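Local coordinates for LP15968p (Drosophila melanogaster, PDB 3MN8), which releases C-terminal arginine and lysine from peptides and proteins as a zinc-dependent M14 carboxypeptidase, processing growth factors, peptide hormones and neuropeptides, at residues 351-364 and 376-389. Numbering follows the deposited sequence.
Sequences IADANVYVAGLEEK and RLLTPGLYSVHASA
Arg-376 and Val-358, the two residues most covered here, meet inside the transthyretin-like β-sandwich that follows the catalytic domain, and they illustrate how the two sheets of such a sandwich are packed together, since Arg-376 ends strand 373-376 of the three-stranded sheet and Val-358 ends strand 355-358 of the four-stranded one. Strands 355-358 and 381-388 run antiparallel, central in a four-stranded sheet. Paired hydrogen bonds tie Asn-355 to Ser-388 and Tyr-357 to His-386, the latter bond from Tyr-357 N to His-386 O being 2.6 Å; beyond them, Ala-359 N reaches Ser-384 O in a nearly straight bond (176° at the hydrogen).

Alternation along the strands sends Val-356, Val-358, Val-385 and Ala-387 to the face turned toward strand 339-344 of the other sheet. The two methyls of Val-358 divide the work. Val-358 CG1, placed anti to the backbone N (chi1 176°), packs 3.5 Å from Tyr-383 CD2, while Val-358 CG2 lies 3.9 Å from Arg-376 CG. Leu-378 CD1 sits over the centre of the Tyr-383 ring, and Leu-378 CD2 meets Leu-361 CD1, which extends this apolar layer into the turns after the strand.

Arg-376 bends at chi2 (65°), bringing its guanidinium between Leu-361 and Lys-364. Lys-364 O lies over one face of the group rather than in line with an N-H, whereas Asp-244 of the catalytic domain forms a salt bridge with NH2. With an alanine here, Asp-244 would probably be left without this charged mate and a gap would be likely to open beside Val-358 and Leu-361. Lys-364 itself sends NZ to the carbonyls of Tyr-294 and Ser-297, a second link between the domains.

On the reverse face Tyr-357 lies beside His-386, and Ser-388 OG approaches the tyrosine ring at its edge, 3.4 Å from Tyr-357 CE1.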
ATOM      1  N   ILE A 351       8.343  16.444 -18.538  1.00 32.90           N
ATOM      2  CA  ILE A 351       7.120  17.191 -18.277  1.00 32.31           C
ATOM      3  C   ILE A 351       6.410  16.642 -17.039  1.00 35.80           C
ATOM      4  O   ILE A 351       6.005  15.472 -16.992  1.00 30.55           O
ATOM      5  CB  ILE A 351       6.146  17.148 -19.463  1.00 37.05           C
ATOM      6  CG1 ILE A 351       6.871  17.453 -20.776  1.00 33.72           C
ATOM      7  CG2 ILE A 351       5.020  18.133 -19.237  1.00 20.43           C
ATOM      8  CD1 ILE A 351       6.002  17.256 -22.015  1.00 23.81           C
ATOM      9  N   ALA A 352       6.256  17.494 -16.036  1.00 34.61           N
ATOM     10  CA  ALA A 352       5.645  17.088 -14.784  1.00 28.10           C
ATOM     11  C   ALA A 352       4.148  17.276 -14.888  1.00 33.62           C
ATOM     12  O   ALA A 352       3.679  18.130 -15.635  1.00 37.21           O
ATOM     13  CB  ALA A 352       6.205  17.901 -13.652  1.00 21.01           C
ATOM     14  N   ASP A 353       3.397  16.468 -14.153  1.00 32.20           N
ATOM     15  CA  ASP A 353       1.935  16.541 -14.196  1.00 31.92           C
ATOM     16  C   ASP A 353       1.306  16.280 -15.568  1.00 27.98           C
ATOM     17  O   ASP A 353       0.163  16.650 -15.819  1.00 23.55           O
ATOM     18  CB  ASP A 353       1.455  17.885 -13.657  1.00 44.85           C
ATOM     19  CG  ASP A 353       0.907  17.771 -12.249  1.00 71.16           C
ATOM     20  OD1 ASP A 353      -0.327  17.671 -12.106  1.00 81.26           O
ATOM     21  OD2 ASP A 353       1.703  17.768 -11.285  1.00 79.74           O
ATOM     22  N   ALA A 354       2.057  15.644 -16.458  1.00 34.61           N
ATOM     23  CA  ALA A 354       1.481  15.179 -17.706  1.00 40.98           C
ATOM     24  C   ALA A 354       0.491  14.060 -17.409  1.00 39.19           C
ATOM     25  O   ALA A 354       0.536  13.447 -16.337  1.00 25.25           O
ATOM     26  CB  ALA A 354       2.567  14.692 -18.650  1.00 31.45           C
ATOM     27  N   ASN A 355      -0.408  13.804 -18.355  1.00 34.31           N
ATOM     28  CA  ASN A 355      -1.339  12.692 -18.231  1.00 37.41           C
ATOM     29  C   ASN A 355      -1.044  11.581 -19.226  1.00 42.38           C
ATOM     30  O   ASN A 355      -0.794  11.831 -20.407  1.00 53.38           O
ATOM     31  CB  ASN A 355      -2.784  13.167 -18.376  1.00 45.29           C
ATOM     32  CG  ASN A 355      -3.320  13.794 -17.103  1.00 54.71           C
ATOM     33  OD1 ASN A 355      -3.746  14.950 -17.099  1.00 61.13           O
ATOM     34  ND2 ASN A 355      -3.300  13.033 -16.010  1.00 52.48           N
ATOM     35  N   VAL A 356      -1.070  10.351 -18.737  1.00 34.43           N
ATOM     36  CA  VAL A 356      -0.849   9.179 -19.572  1.00 37.30           C
ATOM     37  C   VAL A 356      -2.097   8.296 -19.575  1.00 39.76           C
ATOM     38  O   VAL A 356      -2.480   7.737 -18.538  1.00 41.07           O
ATOM     39  CB  VAL A 356       0.388   8.373 -19.100  1.00 44.52           C
ATOM     40  CG1 VAL A 356       0.479   7.041 -19.836  1.00 40.90           C
ATOM     41  CG2 VAL A 356       1.674   9.201 -19.283  1.00 25.49           C
ATOM     42  N   TYR A 357      -2.728   8.181 -20.746  1.00 34.44           N
ATOM     43  CA  TYR A 357      -3.992   7.478 -20.875  1.00 30.60           C
ATOM     44  C   TYR A 357      -3.862   6.125 -21.562  1.00 42.08           C
ATOM     45  O   TYR A 357      -3.088   5.979 -22.513  1.00 26.28           O
ATOM     46  CB  TYR A 357      -4.994   8.316 -21.669  1.00 35.17           C
ATOM     47  CG  TYR A 357      -5.575   9.542 -20.984  1.00 40.98           C
ATOM     48  CD1 TYR A 357      -5.010  10.799 -21.170  1.00 45.33           C
ATOM     49  CD2 TYR A 357      -6.720   9.449 -20.195  1.00 34.32           C
ATOM     50  CE1 TYR A 357      -5.558  11.928 -20.562  1.00 46.02           C
ATOM     51  CE2 TYR A 357      -7.269  10.562 -19.588  1.00 32.92           C
ATOM     52  CZ  TYR A 357      -6.689  11.796 -19.769  1.00 38.62           C
ATOM     53  OH  TYR A 357      -7.245  12.900 -19.159  1.00 43.63           O
ATOM     54  N   VAL A 358      -4.648   5.155 -21.081  1.00 53.78           N
ATOM     55  CA  VAL A 358      -4.775   3.839 -21.702  1.00 45.19           C
ATOM     56  C   VAL A 358      -6.199   3.637 -22.193  1.00 48.72           C
ATOM     57  O   VAL A 358      -7.149   3.750 -21.420  1.00 48.57           O
ATOM     58  CB  VAL A 358      -4.412   2.694 -20.715  1.00 35.50           C
ATOM     59  CG1 VAL A 358      -4.639   1.313 -21.352  1.00 34.30           C
ATOM     60  CG2 VAL A 358      -2.965   2.831 -20.232  1.00 32.08           C
ATOM     61  N   ALA A 359      -6.343   3.344 -23.480  1.00 47.60           N
ATOM     62  CA  ALA A 359      -7.660   3.101 -24.058  1.00 51.99           C
ATOM     63  C   ALA A 359      -8.466   2.108 -23.228  1.00 40.95           C
ATOM     64  O   ALA A 359      -8.053   0.963 -23.041  1.00 43.51           O
ATOM     65  CB  ALA A 359      -7.528   2.610 -25.492  1.00 49.24           C
ATOM     66  N   GLY A 360      -9.621   2.553 -22.744  1.00 36.03           N
ATOM     67  CA  GLY A 360     -10.490   1.711 -21.942  1.00 28.76           C
ATOM     68  C   GLY A 360     -10.225   1.897 -20.463  1.00 36.46           C
ATOM     69  O   GLY A 360     -10.904   1.325 -19.615  1.00 52.87           O
ATOM     70  N   LEU A 361      -9.209   2.688 -20.153  1.00 34.06           N
ATOM     71  CA  LEU A 361      -8.891   3.032 -18.774  1.00 36.83           C
ATOM     72  C   LEU A 361      -8.624   4.531 -18.675  1.00 47.95           C
ATOM     73  O   LEU A 361      -7.859   4.986 -17.819  1.00 39.43           O
ATOM     74  CB  LEU A 361      -7.672   2.248 -18.294  1.00 24.55           C
ATOM     75  CG  LEU A 361      -7.802   0.719 -18.291  1.00 37.99           C
ATOM     76  CD1 LEU A 361      -6.447   0.075 -18.052  1.00 37.53           C
ATOM     77  CD2 LEU A 361      -8.819   0.227 -17.269  1.00 29.33           C
ATOM     78  N   GLU A 362      -9.261   5.287 -19.565  1.00 45.94           N
ATOM     79  CA  GLU A 362      -9.037   6.721 -19.672  1.00 40.14           C
ATOM     80  C   GLU A 362      -9.609   7.504 -18.492  1.00 42.15           C
ATOM     81  O   GLU A 362      -9.314   8.685 -18.319  1.00 40.63           O
ATOM     82  CB  GLU A 362      -9.617   7.253 -20.991  1.00 44.79           C
ATOM     83  CG  GLU A 362      -8.611   7.321 -22.134  1.00 60.95           C
ATOM     84  CD  GLU A 362      -9.103   6.647 -23.403  1.00 80.69           C
ATOM     85  OE1 GLU A 362      -9.950   5.724 -23.303  1.00 82.95           O
ATOM     86  OE2 GLU A 362      -8.629   7.035 -24.496  1.00 81.81           O
ATOM     87  N   GLU A 363     -10.432   6.851 -17.683  1.00 36.42           N
ATOM     88  CA  GLU A 363     -10.979   7.506 -16.504  1.00 36.79           C
ATOM     89  C   GLU A 363      -9.947   7.549 -15.371  1.00 37.49           C
ATOM     90  O   GLU A 363     -10.040   8.373 -14.452  1.00 37.25           O
ATOM     91  CB  GLU A 363     -12.281   6.834 -16.060  1.00 49.35           C
ATOM     92  CG  GLU A 363     -13.469   7.154 -16.957  1.00 71.25           C
ATOM     93  CD  GLU A 363     -14.756   6.506 -16.489  1.00 84.30           C
ATOM     94  OE1 GLU A 363     -14.791   5.263 -16.365  1.00 83.50           O
ATOM     95  OE2 GLU A 363     -15.737   7.242 -16.256  1.00 94.16           O
ATOM     96  N   LYS A 364      -8.952   6.673 -15.446  1.00 31.21           N
ATOM     97  CA  LYS A 364      -7.857   6.707 -14.487  1.00 34.21           C
ATOM     98  C   LYS A 364      -6.516   6.944 -15.168  1.00 37.79           C
ATOM     99  O   LYS A 364      -5.744   6.013 -15.358  1.00 43.33           O
ATOM    100  CB  LYS A 364      -7.800   5.414 -13.680  1.00 35.20           C
ATOM    101  CG  LYS A 364      -6.727   5.405 -12.600  1.00 28.08           C
ATOM    102  CD  LYS A 364      -6.853   6.630 -11.724  1.00 30.08           C
ATOM    103  CE  LYS A 364      -6.053   6.523 -10.431  1.00 30.11           C
ATOM    104  NZ  LYS A 364      -5.970   7.874  -9.805  1.00 27.57           N
ATOM    105  N   ARG A 376       2.312   2.538 -15.067  1.00 27.93           N
ATOM    106  CA  ARG A 376       0.921   2.157 -15.245  1.00 21.18           C
ATOM    107  C   ARG A 376       0.786   0.656 -15.097  1.00 33.96           C
ATOM    108  O   ARG A 376       1.177  -0.130 -15.974  1.00 23.31           O
ATOM    109  CB  ARG A 376       0.380   2.635 -16.590  1.00 25.89           C
ATOM    110  CG  ARG A 376      -1.057   2.217 -16.883  1.00 35.50           C
ATOM    111  CD  ARG A 376      -2.047   2.844 -15.923  1.00 33.46           C
ATOM    112  NE  ARG A 376      -3.417   2.402 -16.188  1.00 41.17           N
ATOM    113  CZ  ARG A 376      -4.474   2.704 -15.438  1.00 46.42           C
ATOM    114  NH1 ARG A 376      -4.344   3.450 -14.352  1.00 68.32           N
ATOM    115  NH2 ARG A 376      -5.673   2.258 -15.773  1.00 53.41           N
ATOM    116  N   LEU A 377       0.247   0.260 -13.955  1.00 30.83           N
ATOM    117  CA  LEU A 377       0.082  -1.149 -13.668  1.00 29.47           C
ATOM    118  C   LEU A 377      -0.913  -1.717 -14.651  1.00 25.08           C
ATOM    119  O   LEU A 377      -1.978  -1.145 -14.862  1.00 39.22           O
ATOM    120  CB  LEU A 377      -0.426  -1.336 -12.243  1.00 22.50           C
ATOM    121  CG  LEU A 377       0.448  -0.739 -11.147  1.00 29.04           C
ATOM    122  CD1 LEU A 377      -0.045  -1.216  -9.795  1.00 28.52           C
ATOM    123  CD2 LEU A 377       1.912  -1.100 -11.358  1.00 26.58           C
ATOM    124  N   LEU A 378      -0.585  -2.854 -15.240  1.00 36.31           N
ATOM    125  CA  LEU A 378      -1.485  -3.451 -16.211  1.00 32.64           C
ATOM    126  C   LEU A 378      -1.568  -4.970 -16.093  1.00 18.09           C
ATOM    127  O   LEU A 378      -0.606  -5.652 -15.779  1.00 31.29           O
ATOM    128  CB  LEU A 378      -1.100  -3.029 -17.640  1.00 27.21           C
ATOM    129  CG  LEU A 378      -1.343  -1.573 -18.082  1.00 22.92           C
ATOM    130  CD1 LEU A 378      -0.688  -1.280 -19.413  1.00 25.44           C
ATOM    131  CD2 LEU A 378      -2.827  -1.252 -18.169  1.00 23.68           C
ATOM    132  N   THR A 379      -2.760  -5.477 -16.326  1.00 36.01           N
ATOM    133  CA  THR A 379      -2.984  -6.883 -16.539  1.00 40.00           C
ATOM    134  C   THR A 379      -2.341  -7.229 -17.868  1.00 44.47           C
ATOM    135  O   THR A 379      -2.203  -6.355 -18.725  1.00 36.28           O
ATOM    136  CB  THR A 379      -4.491  -7.118 -16.623  1.00 50.51           C
ATOM    137  OG1 THR A 379      -5.046  -6.974 -15.311  1.00 59.55           O
ATOM    138  CG2 THR A 379      -4.825  -8.506 -17.179  1.00 66.23           C
ATOM    139  N   PRO A 380      -1.920  -8.492 -18.041  1.00 39.79           N
ATOM    140  CA  PRO A 380      -1.474  -8.930 -19.372  1.00 43.23           C
ATOM    141  C   PRO A 380      -2.502  -8.627 -20.484  1.00 46.19           C
ATOM    142  O   PRO A 380      -3.722  -8.647 -20.247  1.00 29.93           O
ATOM    143  CB  PRO A 380      -1.283 -10.437 -19.191  1.00 33.79           C
ATOM    144  CG  PRO A 380      -0.896 -10.573 -17.738  1.00 39.55           C
ATOM    145  CD  PRO A 380      -1.698  -9.521 -17.009  1.00 32.90           C
ATOM    146  N   GLY A 381      -1.999  -8.342 -21.683  1.00 41.03           N
ATOM    147  CA  GLY A 381      -2.840  -7.943 -22.795  1.00 37.99           C
ATOM    148  C   GLY A 381      -2.148  -6.908 -23.660  1.00 42.43           C
ATOM    149  O   GLY A 381      -0.963  -6.634 -23.471  1.00 48.20           O
ATOM    150  N   LEU A 382      -2.867  -6.336 -24.624  1.00 37.34           N
ATOM    151  CA  LEU A 382      -2.255  -5.321 -25.463  1.00 40.67           C
ATOM    152  C   LEU A 382      -3.056  -4.039 -25.418  1.00 39.87           C
ATOM    153  O   LEU A 382      -4.284  -4.067 -25.435  1.00 28.56           O
ATOM    154  CB  LEU A 382      -2.047  -5.820 -26.897  1.00 52.04           C
ATOM    155  CG  LEU A 382      -3.219  -5.986 -27.860  1.00 70.79           C
ATOM    156  CD1 LEU A 382      -3.805  -4.640 -28.292  1.00 83.44           C
ATOM    157  CD2 LEU A 382      -2.745  -6.758 -29.078  1.00 78.59           C
ATOM    158  N   TYR A 383      -2.344  -2.915 -25.362  1.00 45.45           N
ATOM    159  CA  TYR A 383      -2.975  -1.621 -25.148  1.00 34.04           C
ATOM    160  C   TYR A 383      -2.479  -0.498 -26.067  1.00 38.48           C
ATOM    161  O   TYR A 383      -1.380  -0.540 -26.602  1.00 46.40           O
ATOM    162  CB  TYR A 383      -2.775  -1.196 -23.707  1.00 35.80           C
ATOM    163  CG  TYR A 383      -3.106  -2.253 -22.686  1.00 44.15           C
ATOM    164  CD1 TYR A 383      -2.247  -3.327 -22.458  1.00 43.99           C
ATOM    165  CD2 TYR A 383      -4.266  -2.161 -21.917  1.00 42.89           C
ATOM    166  CE1 TYR A 383      -2.544  -4.298 -21.501  1.00 44.05           C
ATOM    167  CE2 TYR A 383      -4.574  -3.120 -20.958  1.00 41.32           C
ATOM    168  CZ  TYR A 383      -3.711  -4.187 -20.752  1.00 47.32           C
ATOM    169  OH  TYR A 383      -4.025  -5.132 -19.795  1.00 34.74           O
ATOM    170  N   SER A 384      -3.318   0.513 -26.241  1.00 47.29           N
ATOM    171  CA  SER A 384      -2.916   1.741 -26.911  1.00 44.18           C
ATOM    172  C   SER A 384      -2.753   2.825 -25.859  1.00 46.98           C
ATOM    173  O   SER A 384      -3.726   3.313 -25.274  1.00 29.90           O
ATOM    174  CB  SER A 384      -3.950   2.155 -27.956  1.00 34.49           C
ATOM    175  OG  SER A 384      -3.685   1.518 -29.192  1.00 72.52           O
ATOM    176  N   VAL A 385      -1.508   3.182 -25.598  1.00 50.32           N
ATOM    177  CA  VAL A 385      -1.216   4.181 -24.582  1.00 46.64           C
ATOM    178  C   VAL A 385      -0.912   5.506 -25.256  1.00 41.96           C
ATOM    179  O   VAL A 385      -0.272   5.532 -26.310  1.00 40.25           O
ATOM    180  CB  VAL A 385      -0.002   3.758 -23.740  1.00 31.83           C
ATOM    181  CG1 VAL A 385       0.079   4.584 -22.484  1.00 23.83           C
ATOM    182  CG2 VAL A 385      -0.089   2.281 -23.407  1.00 30.44           C
ATOM    183  N   HIS A 386      -1.381   6.601 -24.663  1.00 28.79           N
ATOM    184  CA  HIS A 386      -1.011   7.937 -25.129  1.00 25.72           C
ATOM    185  C   HIS A 386      -0.899   8.935 -23.995  1.00 31.60           C
ATOM    186  O   HIS A 386      -1.420   8.704 -22.898  1.00 26.31           O
ATOM    187  CB  HIS A 386      -1.964   8.453 -26.223  1.00 55.76           C
ATOM    188  CG  HIS A 386      -3.278   8.986 -25.717  1.00 66.44           C
ATOM    189  ND1 HIS A 386      -3.655   8.950 -24.396  1.00 78.96           N
ATOM    190  CD2 HIS A 386      -4.310   9.557 -26.389  1.00 69.35           C
ATOM    191  CE1 HIS A 386      -4.859   9.487 -24.268  1.00 58.62           C
ATOM    192  NE2 HIS A 386      -5.275   9.863 -25.461  1.00 53.83           N
ATOM    193  N   ALA A 387      -0.228  10.051 -24.266  1.00 33.91           N
ATOM    194  CA  ALA A 387       0.053  11.031 -23.233  1.00 33.77           C
ATOM    195  C   ALA A 387      -0.398  12.410 -23.660  1.00 41.26           C
ATOM    196  O   ALA A 387      -0.371  12.759 -24.843  1.00 41.55           O
ATOM    197  CB  ALA A 387       1.547  11.037 -22.895  1.00 35.92           C
ATOM    198  N   SER A 388      -0.819  13.202 -22.685  1.00 23.50           N
ATOM    199  CA  SER A 388      -1.197  14.569 -22.973  1.00 31.41           C
ATOM    200  C   SER A 388      -0.815  15.482 -21.814  1.00 42.14           C
ATOM    201  O   SER A 388      -0.527  15.023 -20.699  1.00 34.12           O
ATOM    202  CB  SER A 388      -2.692  14.648 -23.252  1.00 36.32           C
ATOM    203  OG  SER A 388      -3.430  14.109 -22.168  1.00 41.93           O
ATOM    204  N   ALA A 389      -0.799  16.779 -22.096  1.00 46.43           N
ATOM    205  CA  ALA A 389      -0.453  17.793 -21.113  1.00 37.28           C
ATOM    206  C   ALA A 389      -0.845  19.169 -21.647  1.00 43.52           C
ATOM    207  O   ALA A 389      -0.749  19.436 -22.847  1.00 55.75           O
ATOM    208  CB  ALA A 389       1.048  17.745 -20.789  1.00 27.10           C
TER